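Local structure of homoserine O-acetyltransferase (3I1I) at residues C95-K100 and E273-N278; C90-C95 and P102-T107; N230-H235 and S347-M352; Q183-T188 and L320-Y325. The protein probably catalyses the transfer of an acetyl group to the side-chain hydroxyl of homoserine. All coordinates share one frame; numbering follows the deposited sequence.

Interaction 1 of 4, residues C95-K100 and E273-N278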
# COMPACT_ATOMS: atom_id res chain seq x y z
N CYS A 95 -4.86 4.50 -22.12
CA CYS A 95 -4.46 3.47 -21.18
C CYS A 95 -5.62 2.89 -20.35
O CYS A 95 -5.45 2.56 -19.16
CB CYS A 95 -3.41 4.02 -20.23
SG CYS A 95 -1.98 4.65 -21.09
N ASN A 96 -6.80 2.75 -20.98
CA ASN A 96 -7.95 2.23 -20.28
C ASN A 96 -7.53 0.93 -19.63
O ASN A 96 -6.88 0.10 -20.27
CB ASN A 96 -9.13 2.01 -21.23
CG ASN A 96 -10.40 1.69 -20.48
OD1 ASN A 96 -10.60 0.55 -20.05
ND2 ASN A 96 -11.29 2.67 -20.35
N VAL A 97 -7.88 0.74 -18.36
CA VAL A 97 -7.38 -0.42 -17.62
C VAL A 97 -8.08 -1.71 -18.03
O VAL A 97 -7.47 -2.79 -17.98
CB VAL A 97 -7.46 -0.23 -16.08
CG1 VAL A 97 -6.76 1.05 -15.70
CG2 VAL A 97 -8.91 -0.24 -15.59
N GLN A 98 -9.34 -1.61 -18.43
CA GLN A 98 -10.13 -2.78 -18.83
C GLN A 98 -9.80 -3.16 -20.23
O GLN A 98 -10.70 -3.26 -21.08
CB GLN A 98 -11.61 -2.46 -18.80
CG GLN A 98 -12.14 -2.19 -17.45
CD GLN A 98 -13.64 -2.15 -17.48
OE1 GLN A 98 -14.29 -3.07 -18.02
NE2 GLN A 98 -14.23 -1.08 -16.91
N VAL A 99 -8.51 -3.36 -20.49
CA VAL A 99 -8.02 -3.51 -21.86
C VAL A 99 -8.43 -4.85 -22.45
O VAL A 99 -8.54 -4.97 -23.65
CB VAL A 99 -6.47 -3.38 -21.97
CG1 VAL A 99 -5.81 -4.75 -21.88
CG2 VAL A 99 -6.11 -2.70 -23.31
N LYS A 100 -8.68 -5.85 -21.61
CA LYS A 100 -9.18 -7.14 -22.10
C LYS A 100 -10.67 -7.12 -22.43
O LYS A 100 -11.14 -7.98 -23.17
CB LYS A 100 -8.87 -8.27 -21.11
CG LYS A 100 -7.41 -8.28 -20.59
CD LYS A 100 -7.07 -9.59 -19.85
CE LYS A 100 -6.25 -9.38 -18.56
NZ LYS A 100 -6.53 -10.48 -17.58
N GLU A 273 -9.83 -8.78 -12.52
CA GLU A 273 -9.80 -9.92 -13.45
C GLU A 273 -9.64 -9.54 -14.91
O GLU A 273 -8.89 -10.19 -15.62
CB GLU A 273 -11.03 -10.81 -13.22
CG GLU A 273 -10.90 -11.48 -11.81
CD GLU A 273 -11.89 -12.59 -11.53
OE1 GLU A 273 -13.03 -12.57 -12.05
OE2 GLU A 273 -11.52 -13.48 -10.74
N LEU A 274 -10.29 -8.47 -15.35
CA LEU A 274 -10.14 -8.00 -16.72
C LEU A 274 -9.11 -6.91 -16.90
O LEU A 274 -9.06 -6.29 -17.96
CB LEU A 274 -11.48 -7.43 -17.24
CG LEU A 274 -12.68 -8.39 -17.41
CD1 LEU A 274 -13.74 -7.77 -18.44
CD2 LEU A 274 -12.24 -9.83 -17.82
N VAL A 275 -8.26 -6.68 -15.91
CA VAL A 275 -7.50 -5.44 -15.82
C VAL A 275 -6.06 -5.66 -16.19
O VAL A 275 -5.52 -6.71 -15.92
CB VAL A 275 -7.63 -4.86 -14.39
CG1 VAL A 275 -6.60 -3.80 -14.10
CG2 VAL A 275 -9.04 -4.34 -14.20
N ASP A 276 -5.44 -4.66 -16.83
CA ASP A 276 -4.02 -4.72 -17.18
C ASP A 276 -3.13 -3.88 -16.25
O ASP A 276 -3.36 -2.69 -16.06
CB ASP A 276 -3.80 -4.25 -18.61
CG ASP A 276 -2.33 -4.27 -19.01
OD1 ASP A 276 -1.71 -5.37 -18.96
OD2 ASP A 276 -1.81 -3.19 -19.35
N ALA A 277 -2.08 -4.48 -15.74
CA ALA A 277 -1.24 -3.87 -14.70
C ALA A 277 -0.53 -2.62 -15.19
O ALA A 277 -0.61 -1.58 -14.54
CB ALA A 277 -0.21 -4.89 -14.13
N ASN A 278 0.17 -2.71 -16.32
CA ASN A 278 0.87 -1.55 -16.88
C ASN A 278 -0.11 -0.39 -17.13
O ASN A 278 0.22 0.78 -16.84
CB ASN A 278 1.59 -1.91 -18.19
CG ASN A 278 2.80 -2.83 -17.97
OD1 ASN A 278 3.33 -2.95 -16.87
ND2 ASN A 278 3.26 -3.44 -19.03
O HOH W 1 -6.07 -9.01 -15.04

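Interaction 2 of 4, residues C90-C95 and P102-T107. With ACT (acetate ion), chain D.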
# COMPACT_ATOMS: atom_id res chain seq x y z
N CYS A 90 -19.59 10.02 -24.78
CA CYS A 90 -18.63 9.55 -23.81
C CYS A 90 -17.60 8.73 -24.53
O CYS A 90 -17.95 7.95 -25.40
CB CYS A 90 -19.35 8.70 -22.78
SG CYS A 90 -18.29 8.25 -21.38
N THR A 91 -16.35 8.85 -24.12
CA THR A 91 -15.22 8.25 -24.81
C THR A 91 -14.37 7.39 -23.87
O THR A 91 -14.37 7.60 -22.66
CB THR A 91 -14.31 9.38 -25.39
OG1 THR A 91 -13.73 10.13 -24.32
CG2 THR A 91 -15.10 10.35 -26.31
N ASP A 92 -13.63 6.43 -24.42
CA ASP A 92 -12.67 5.68 -23.63
C ASP A 92 -11.36 6.49 -23.42
O ASP A 92 -10.81 7.01 -24.37
CB ASP A 92 -12.25 4.38 -24.35
CG ASP A 92 -13.38 3.39 -24.55
OD1 ASP A 92 -14.25 3.22 -23.67
OD2 ASP A 92 -13.34 2.73 -25.62
N ASN A 93 -10.85 6.52 -22.20
CA ASN A 93 -9.61 7.20 -21.89
C ASN A 93 -8.40 6.42 -22.41
O ASN A 93 -8.43 5.18 -22.52
CB ASN A 93 -9.50 7.38 -20.39
CG ASN A 93 -10.57 8.26 -19.83
OD1 ASN A 93 -11.20 9.03 -20.56
ND2 ASN A 93 -10.78 8.18 -18.52
N LEU A 94 -7.33 7.15 -22.75
CA LEU A 94 -6.01 6.51 -22.96
C LEU A 94 -5.61 5.54 -21.79
O LEU A 94 -5.98 5.76 -20.63
CB LEU A 94 -4.92 7.59 -23.06
CG LEU A 94 -4.66 8.41 -24.33
CD1 LEU A 94 -3.70 9.56 -23.96
CD2 LEU A 94 -4.08 7.50 -25.44
N CYS A 95 -4.86 4.50 -22.12
CA CYS A 95 -4.46 3.47 -21.18
C CYS A 95 -5.62 2.89 -20.35
O CYS A 95 -5.45 2.56 -19.16
CB CYS A 95 -3.41 4.02 -20.23
SG CYS A 95 -1.98 4.65 -21.09
N PRO A 102 -13.70 -6.46 -24.53
CA PRO A 102 -13.74 -6.34 -25.98
C PRO A 102 -14.54 -5.15 -26.50
O PRO A 102 -14.41 -4.81 -27.68
CB PRO A 102 -14.42 -7.65 -26.42
CG PRO A 102 -15.31 -7.99 -25.30
CD PRO A 102 -14.52 -7.61 -24.07
N HIS A 103 -15.35 -4.53 -25.65
CA HIS A 103 -15.99 -3.27 -25.98
C HIS A 103 -15.10 -2.04 -25.85
O HIS A 103 -15.56 -0.93 -26.13
CB HIS A 103 -17.17 -3.04 -25.06
CG HIS A 103 -18.28 -4.01 -25.24
ND1 HIS A 103 -18.99 -4.11 -26.42
CD2 HIS A 103 -18.79 -4.94 -24.40
CE1 HIS A 103 -19.91 -5.05 -26.29
NE2 HIS A 103 -19.81 -5.56 -25.07
N VAL A 104 -13.86 -2.19 -25.39
CA VAL A 104 -13.01 -1.04 -25.07
C VAL A 104 -12.06 -0.77 -26.22
O VAL A 104 -11.42 -1.68 -26.71
CB VAL A 104 -12.24 -1.32 -23.77
CG1 VAL A 104 -11.03 -0.38 -23.57
CG2 VAL A 104 -13.23 -1.33 -22.57
N ILE A 105 -11.96 0.47 -26.67
CA ILE A 105 -10.99 0.80 -27.71
C ILE A 105 -10.08 1.92 -27.22
O ILE A 105 -10.53 3.05 -27.01
CB ILE A 105 -11.71 1.22 -29.06
CG1 ILE A 105 -12.60 0.06 -29.57
CG2 ILE A 105 -10.69 1.66 -30.12
CD1 ILE A 105 -13.81 0.51 -30.41
N THR A 106 -8.80 1.60 -27.03
CA THR A 106 -7.88 2.48 -26.31
C THR A 106 -6.50 2.38 -26.95
O THR A 106 -6.26 1.48 -27.74
CB THR A 106 -7.76 2.07 -24.82
OG1 THR A 106 -7.21 3.16 -24.08
CG2 THR A 106 -6.87 0.83 -24.62
N THR A 107 -5.64 3.32 -26.59
CA THR A 107 -4.21 3.18 -26.87
C THR A 107 -3.44 3.24 -25.56
O THR A 107 -3.67 4.11 -24.75
CB THR A 107 -3.70 4.28 -27.82
OG1 THR A 107 -4.54 4.29 -28.98
CG2 THR A 107 -2.25 4.02 -28.22
C ACT D . -3.05 1.98 -32.04
O ACT D . -1.80 1.78 -32.09
OXT ACT D . -3.60 1.63 -30.96
CH3 ACT D . -3.83 2.60 -33.17

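Interaction 3 of 4, residues N230-H235 and S347-M352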
# COMPACT_ATOMS: atom_id res chain seq x y z
N ASN A 230 -10.10 3.42 0.19
CA ASN A 230 -10.40 4.86 0.37
C ASN A 230 -11.63 5.34 -0.38
O ASN A 230 -11.96 6.55 -0.36
CB ASN A 230 -9.17 5.69 -0.01
CG ASN A 230 -8.06 5.56 1.03
OD1 ASN A 230 -8.19 6.08 2.18
ND2 ASN A 230 -7.00 4.77 0.67
N ALA A 231 -12.31 4.40 -1.02
CA ALA A 231 -13.44 4.73 -1.90
C ALA A 231 -14.71 5.06 -1.13
O ALA A 231 -15.58 5.68 -1.69
CB ALA A 231 -13.68 3.63 -2.94
N PHE A 232 -14.80 4.70 0.15
CA PHE A 232 -16.05 4.88 0.93
C PHE A 232 -15.72 5.64 2.23
O PHE A 232 -14.56 5.95 2.47
CB PHE A 232 -16.69 3.53 1.25
CG PHE A 232 -17.07 2.69 0.04
CD1 PHE A 232 -18.35 2.72 -0.48
CD2 PHE A 232 -16.15 1.83 -0.54
CE1 PHE A 232 -18.71 1.94 -1.62
CE2 PHE A 232 -16.48 1.04 -1.67
CZ PHE A 232 -17.77 1.10 -2.22
N ASP A 233 -16.72 5.96 3.04
CA ASP A 233 -16.49 6.48 4.41
C ASP A 233 -15.95 5.36 5.26
O ASP A 233 -16.22 4.19 4.99
CB ASP A 233 -17.82 6.92 5.02
CG ASP A 233 -17.66 7.57 6.39
OD1 ASP A 233 -17.30 8.78 6.47
OD2 ASP A 233 -17.94 6.89 7.41
N GLU A 234 -15.19 5.69 6.32
CA GLU A 234 -14.65 4.64 7.17
C GLU A 234 -15.74 3.73 7.78
O GLU A 234 -15.56 2.52 7.91
CB GLU A 234 -13.76 5.24 8.26
CG GLU A 234 -14.43 6.08 9.30
CD GLU A 234 -15.08 5.27 10.41
OE1 GLU A 234 -15.75 5.92 11.23
OE2 GLU A 234 -14.93 4.03 10.45
N HIS A 235 -16.86 4.32 8.13
CA HIS A 235 -17.90 3.57 8.74
C HIS A 235 -18.55 2.56 7.79
O HIS A 235 -19.09 1.54 8.23
CB HIS A 235 -18.95 4.50 9.32
CG HIS A 235 -19.79 3.83 10.35
ND1 HIS A 235 -21.16 3.75 10.26
CD2 HIS A 235 -19.45 3.16 11.48
CE1 HIS A 235 -21.63 3.08 11.30
NE2 HIS A 235 -20.60 2.72 12.06
N SER A 347 -22.82 11.16 2.35
CA SER A 347 -23.18 9.78 2.21
C SER A 347 -22.14 8.89 2.85
O SER A 347 -20.96 9.17 2.81
CB SER A 347 -23.29 9.44 0.72
OG SER A 347 -23.28 8.05 0.55
N ILE A 348 -22.62 7.79 3.41
CA ILE A 348 -21.76 6.77 3.97
C ILE A 348 -20.92 6.19 2.88
O ILE A 348 -19.86 5.62 3.14
CB ILE A 348 -22.58 5.65 4.70
CG1 ILE A 348 -21.62 4.75 5.51
CG2 ILE A 348 -23.45 4.84 3.70
CD1 ILE A 348 -22.31 3.87 6.49
N ASN A 349 -21.36 6.34 1.63
CA ASN A 349 -20.56 5.87 0.48
C ASN A 349 -19.33 6.66 0.09
O ASN A 349 -18.58 6.24 -0.81
CB ASN A 349 -21.44 5.74 -0.74
CG ASN A 349 -22.36 4.56 -0.65
OD1 ASN A 349 -21.97 3.51 -0.13
ND2 ASN A 349 -23.58 4.72 -1.14
N GLY A 350 -19.09 7.79 0.74
CA GLY A 350 -17.86 8.54 0.52
C GLY A 350 -17.69 8.92 -0.95
O GLY A 350 -18.66 9.39 -1.59
N HIS A 351 -16.49 8.69 -1.48
CA HIS A 351 -16.18 8.97 -2.87
C HIS A 351 -17.19 8.36 -3.84
O HIS A 351 -17.60 9.01 -4.80
CB HIS A 351 -14.80 8.41 -3.17
CG HIS A 351 -14.26 8.80 -4.50
ND1 HIS A 351 -13.98 10.11 -4.85
CD2 HIS A 351 -13.93 8.04 -5.57
CE1 HIS A 351 -13.50 10.13 -6.08
NE2 HIS A 351 -13.46 8.88 -6.54
N MSE A 352 -17.59 7.12 -3.59
CA MSE A 352 -18.48 6.37 -4.49
C MSE A 352 -19.90 6.91 -4.49
O MSE A 352 -20.71 6.49 -5.32
CB MSE A 352 -18.52 4.89 -4.09
CG MSE A 352 -17.19 4.16 -4.20
SE MSE A 352 -16.35 4.49 -5.96
CE MSE A 352 -17.59 3.70 -7.18
O HOH W 2 -14.14 7.90 0.50

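Interaction 4 of 4, residues Q183-T188 and L320-Y325. With PO4 (phosphate ion), chain C.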
# COMPACT_ATOMS: atom_id res chain seq x y z
N GLN A 183 -6.50 19.79 -8.39
CA GLN A 183 -5.14 19.27 -8.23
C GLN A 183 -5.24 18.04 -7.39
O GLN A 183 -5.90 18.08 -6.37
CB GLN A 183 -4.25 20.30 -7.51
CG GLN A 183 -4.09 21.61 -8.26
CD GLN A 183 -3.28 22.65 -7.48
OE1 GLN A 183 -3.67 23.04 -6.38
NE2 GLN A 183 -2.17 23.13 -8.07
N ASN A 184 -4.66 16.92 -7.81
CA ASN A 184 -4.85 15.71 -7.05
C ASN A 184 -4.20 15.91 -5.67
O ASN A 184 -3.04 16.28 -5.58
CB ASN A 184 -4.26 14.49 -7.73
CG ASN A 184 -4.84 13.20 -7.18
OD1 ASN A 184 -6.05 13.03 -7.22
ND2 ASN A 184 -4.00 12.29 -6.67
N PRO A 185 -4.97 15.71 -4.60
CA PRO A 185 -4.38 15.92 -3.28
C PRO A 185 -3.13 15.10 -3.08
O PRO A 185 -3.01 14.00 -3.62
CB PRO A 185 -5.47 15.47 -2.32
CG PRO A 185 -6.73 15.70 -3.10
CD PRO A 185 -6.38 15.31 -4.52
N ILE A 186 -2.20 15.66 -2.32
CA ILE A 186 -0.93 15.00 -2.04
C ILE A 186 -1.17 13.64 -1.35
O ILE A 186 -0.55 12.66 -1.73
CB ILE A 186 -0.05 15.89 -1.11
CG1 ILE A 186 0.27 17.22 -1.79
CG2 ILE A 186 1.24 15.17 -0.70
CD1 ILE A 186 0.98 17.09 -3.16
N ILE A 187 -2.09 13.60 -0.38
CA ILE A 187 -2.38 12.36 0.35
C ILE A 187 -2.80 11.26 -0.58
O ILE A 187 -2.30 10.13 -0.48
CB ILE A 187 -3.44 12.56 1.46
CG1 ILE A 187 -3.53 11.33 2.36
CG2 ILE A 187 -4.87 12.93 0.89
CD1 ILE A 187 -4.40 11.65 3.73
N THR A 188 -3.70 11.57 -1.51
CA THR A 188 -4.13 10.60 -2.49
C THR A 188 -3.03 10.28 -3.53
O THR A 188 -2.87 9.15 -3.96
CB THR A 188 -5.38 11.14 -3.22
OG1 THR A 188 -6.35 11.52 -2.25
CG2 THR A 188 -5.96 10.12 -4.18
N LEU A 320 -10.75 10.43 -0.77
CA LEU A 320 -9.82 10.51 -1.92
C LEU A 320 -9.73 11.93 -2.40
O LEU A 320 -8.67 12.38 -2.80
CB LEU A 320 -10.24 9.62 -3.09
CG LEU A 320 -10.02 8.13 -2.88
CD1 LEU A 320 -10.90 7.38 -3.90
CD2 LEU A 320 -8.53 7.77 -3.01
N GLN A 321 -10.85 12.63 -2.35
CA GLN A 321 -10.95 13.97 -2.88
C GLN A 321 -11.60 14.89 -1.85
O GLN A 321 -12.81 15.16 -1.91
CB GLN A 321 -11.76 13.95 -4.19
CG GLN A 321 -11.08 13.20 -5.37
CD GLN A 321 -9.72 13.77 -5.73
OE1 GLN A 321 -9.39 14.93 -5.41
NE2 GLN A 321 -8.90 12.95 -6.32
N PRO A 322 -10.79 15.39 -0.90
CA PRO A 322 -11.32 16.23 0.16
C PRO A 322 -12.02 17.45 -0.39
O PRO A 322 -11.52 18.13 -1.29
CB PRO A 322 -10.07 16.62 0.92
CG PRO A 322 -9.13 15.50 0.70
CD PRO A 322 -9.36 15.12 -0.71
N SER A 323 -13.19 17.74 0.12
CA SER A 323 -14.00 18.75 -0.50
C SER A 323 -13.47 20.18 -0.27
O SER A 323 -13.84 21.12 -0.99
CB SER A 323 -15.43 18.62 -0.00
OG SER A 323 -15.49 19.09 1.30
N ARG A 324 -12.60 20.39 0.72
CA ARG A 324 -12.17 21.78 0.95
C ARG A 324 -11.58 22.45 -0.31
O ARG A 324 -11.71 23.64 -0.48
CB ARG A 324 -11.20 21.92 2.12
CG ARG A 324 -9.88 21.29 1.84
CD ARG A 324 -9.00 21.28 3.07
NE ARG A 324 -8.59 22.62 3.44
CZ ARG A 324 -8.25 23.00 4.67
NH1 ARG A 324 -8.24 22.17 5.69
NH2 ARG A 324 -7.87 24.24 4.86
N TYR A 325 -10.94 21.70 -1.19
CA TYR A 325 -10.32 22.32 -2.36
C TYR A 325 -11.36 22.66 -3.42
O TYR A 325 -11.09 23.50 -4.26
CB TYR A 325 -9.20 21.44 -2.92
CG TYR A 325 -8.24 21.01 -1.85
CD1 TYR A 325 -7.41 21.94 -1.24
CD2 TYR A 325 -8.23 19.70 -1.38
CE1 TYR A 325 -6.55 21.56 -0.21
CE2 TYR A 325 -7.37 19.30 -0.37
CZ TYR A 325 -6.53 20.23 0.23
OH TYR A 325 -5.69 19.84 1.24
P PO4 C . -9.64 18.66 6.19
O1 PO4 C . -9.73 18.25 4.73
O2 PO4 C . -8.39 19.47 6.42
O3 PO4 C . -9.63 17.45 7.10
O4 PO4 C . -10.84 19.49 6.58

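Interaction 1 of 4, residues C95-K100 and E273-N278
The flat groups that meet between Val97 and Asp276 and between Lys100 and Glu273 are peptide carbonyls, approached from their oxygen ends and not over a face. Asp276 N gives its hydrogen to Val97 O at 3.0 Å, lying in the carbonyl plane with an N-H...O angle of 155°. The same oxygen takes a CA-H...O contact from Val275 CA at 3.4 Å and a weak bond from Val99 N, which closes the inverse gamma turn centred on Gln98. Lys100 NZ reaches Glu273 O at 3.1 Å, tilted 22° from that carbonyl plane, and also donates to a water at 3.0 Å. The lysine chain is bent at chi3 (-138°), and on its way its CG passes Leu274 O at 3.7 Å.

Apolar contact is thinner. Val97 CB meets Val275 CG1 at 4.2 Å, and Val99 CG1 lies alongside Asp276 CB at 3.9 Å, the two side chains pointing the same way. Gln98 turns its amide from this interface to Ser52 O.

The 95-100 loop lies between strand 87-91 and helix 129-142, while Asp276 is the N-cap of helix 277-289. Its carboxylate caps a backbone N in the first turn and accepts from Tyr211 OH, and Thr283 of that helix packs against Cys95 and Val97, so the loop rests on the helix start.

Interaction 2 of 4, residues C90-C95 and P102-T107
A side chain does the work of a backbone acceptor here: Asp92 OD2 takes the hydrogen of Ile105 N at 2.8 Å. The N-H...O angle is 169°, yet the donor comes from above the carboxylate plane, 41° out of it. Ile105 O stands 3.2 Å from the same Asp92 OD2 as a second acceptor, an approach that would be costly alone; the salt bridge from Lys9 NZ to OD2 probably offsets it.

Two further bonds continue along the pair. Thr106 OG1, placed opposite its own backbone N (chi1 -162°), donates to Asn93 O at 2.8 Å and itself accepts from Asn96 N. Cys95 N donates to Thr107 O at 2.9 Å. Leu94 and Thr107 run side by side, with Leu94 CD2 3.5 Å from Thr107 O and 4.0 Å from Thr107 CB. The hydroxyl of Thr107 has Gln28 N as its main partner.

Asp92 and Ile105 both share backbone bonds with Gly30, which ties the doubled-back chain to strand 24-34. Such a buried loop, folding back just beyond the end of strand 87-91 of the main sheet, suits the alpha/beta hydrolase fold, in which loops after the strands build the active-site region.

Interaction 3 of 4, residues N230-H235 and S347-M352
Backbone hydrogen bonds come first, joining Ala231 to Met352 and Asp233 to Ile348. Met352 N donates to Ala231 O at 3.1 Å, and Asp233 N to Ile348 O at 3.2 Å. Gly350, at positive phi, lets the chains come close, its CA being 4.0 Å from Phe232 C. A bridging water donates to Asn230 O and accepts from His351 N.

Contacts to the aromatic ring form a second group. The CG of selenomethionine Met352 lies over one face of Phe232, 3.9 Å from the ring centroid and 20° off the normal, a CH-pi contact. With chi1 at -63°, that same CG also lies 3.8 Å from Ala231 CB; the later bends at chi2 and chi3 place the selenium and the methyl beyond it. At the ring edge, in plane, sits Asn349 OD1, 3.7 Å from Phe232 CD1, the amide turned 67° to the ring and held by a bond from Asn349 ND2 to Asp357 OD2. Phe232 CA adds a CA-H...O contact with Asn349 O at 3.4 Å. Away from the ring, Ile348 CD1 packs near His235 ND1.

Capping is the third kind: Asp233 OD2 accepts from His235 N at the start of helix 234-240. The other segment runs from a loop after strand 340-342 into helix 353-356, with His351 bonded to Asp318 and Ser155, consistent with a Ser-His-Asp triad. Phe232 also touches Phe356 of helix 353-356 and stacks with Phe236 of helix 234-240, so the ring touches both helices.

Interaction 4 of 4, residues Q183-T188 and L320-Y325
Gln321 NE2 donates to Asn184 OD1 at 3.0 Å, with an N-H...O angle of 156°. The acceptor lies in the Gln321 amide plane, whereas the donor is somewhat tilted from the Asn184 carbonyl plane; the two amides are turned 51° against each other and their side chains cross at about a right angle. The glutamine chain leaves its backbone pointing away from the other segment, and a bend at chi2 (-58°) brings its end back.

Beside this bond the proline rings fill the interface. Pro185 CD lies 3.2 Å from Gln321 OE1, and Pro185 CG meets Pro322 CD at 3.6 Å. Thr188 approaches Leu320 crosswise: its OG1 donates to Leu320 O, although the modelled separation of 2.5 Å is short enough for its exact length to be doubtful, while Thr188 CG2 touches Leu320 CD2 at 3.7 Å.

At the start of helix 324-335, Arg324 NH1 donates to O2 of a phosphate, probably from the crystallisation liquor, at 2.8 Å. Arg324 CG lies over the centre of the Tyr325 ring.

Second partners fix the amide ends: Asn184 ND2 bonds to Ser189 OG, and Gln321 OE1 accepts from Asn181 ND2. Asn184 O also accepts from Arg243 of the second subunit. With each amide group using both its oxygen and its nitrogen, neither can be rotated by half a turn without losing bonds, so this chemistry holds the start of helix 186-202 in a defined setting against the loop 320-322, next to the probable catalytic histidine, His351.

Overall arrangement
From the N terminus, interaction 2 closes first, folding the chain after strand 87-91 back on itself within a few residues. Residues 95-100 share Cys95 with it, and interaction 1 carries them across to the start of helix 277-289, so interactions 1 and 2 cross and touch. Interaction 4 then joins the start of helix 186-202 to the loop before helix 324-335, and interaction 3 the start of helix 234-240 to the loop after strand 340-342; both cross interaction 1 and each other, while interaction 2 precedes them in series. Interactions 3 and 4 touch through Leu320 and His351 and both meet the second subunit. Their centres lie about 24 to 27 Å from those of interactions 1 and 2.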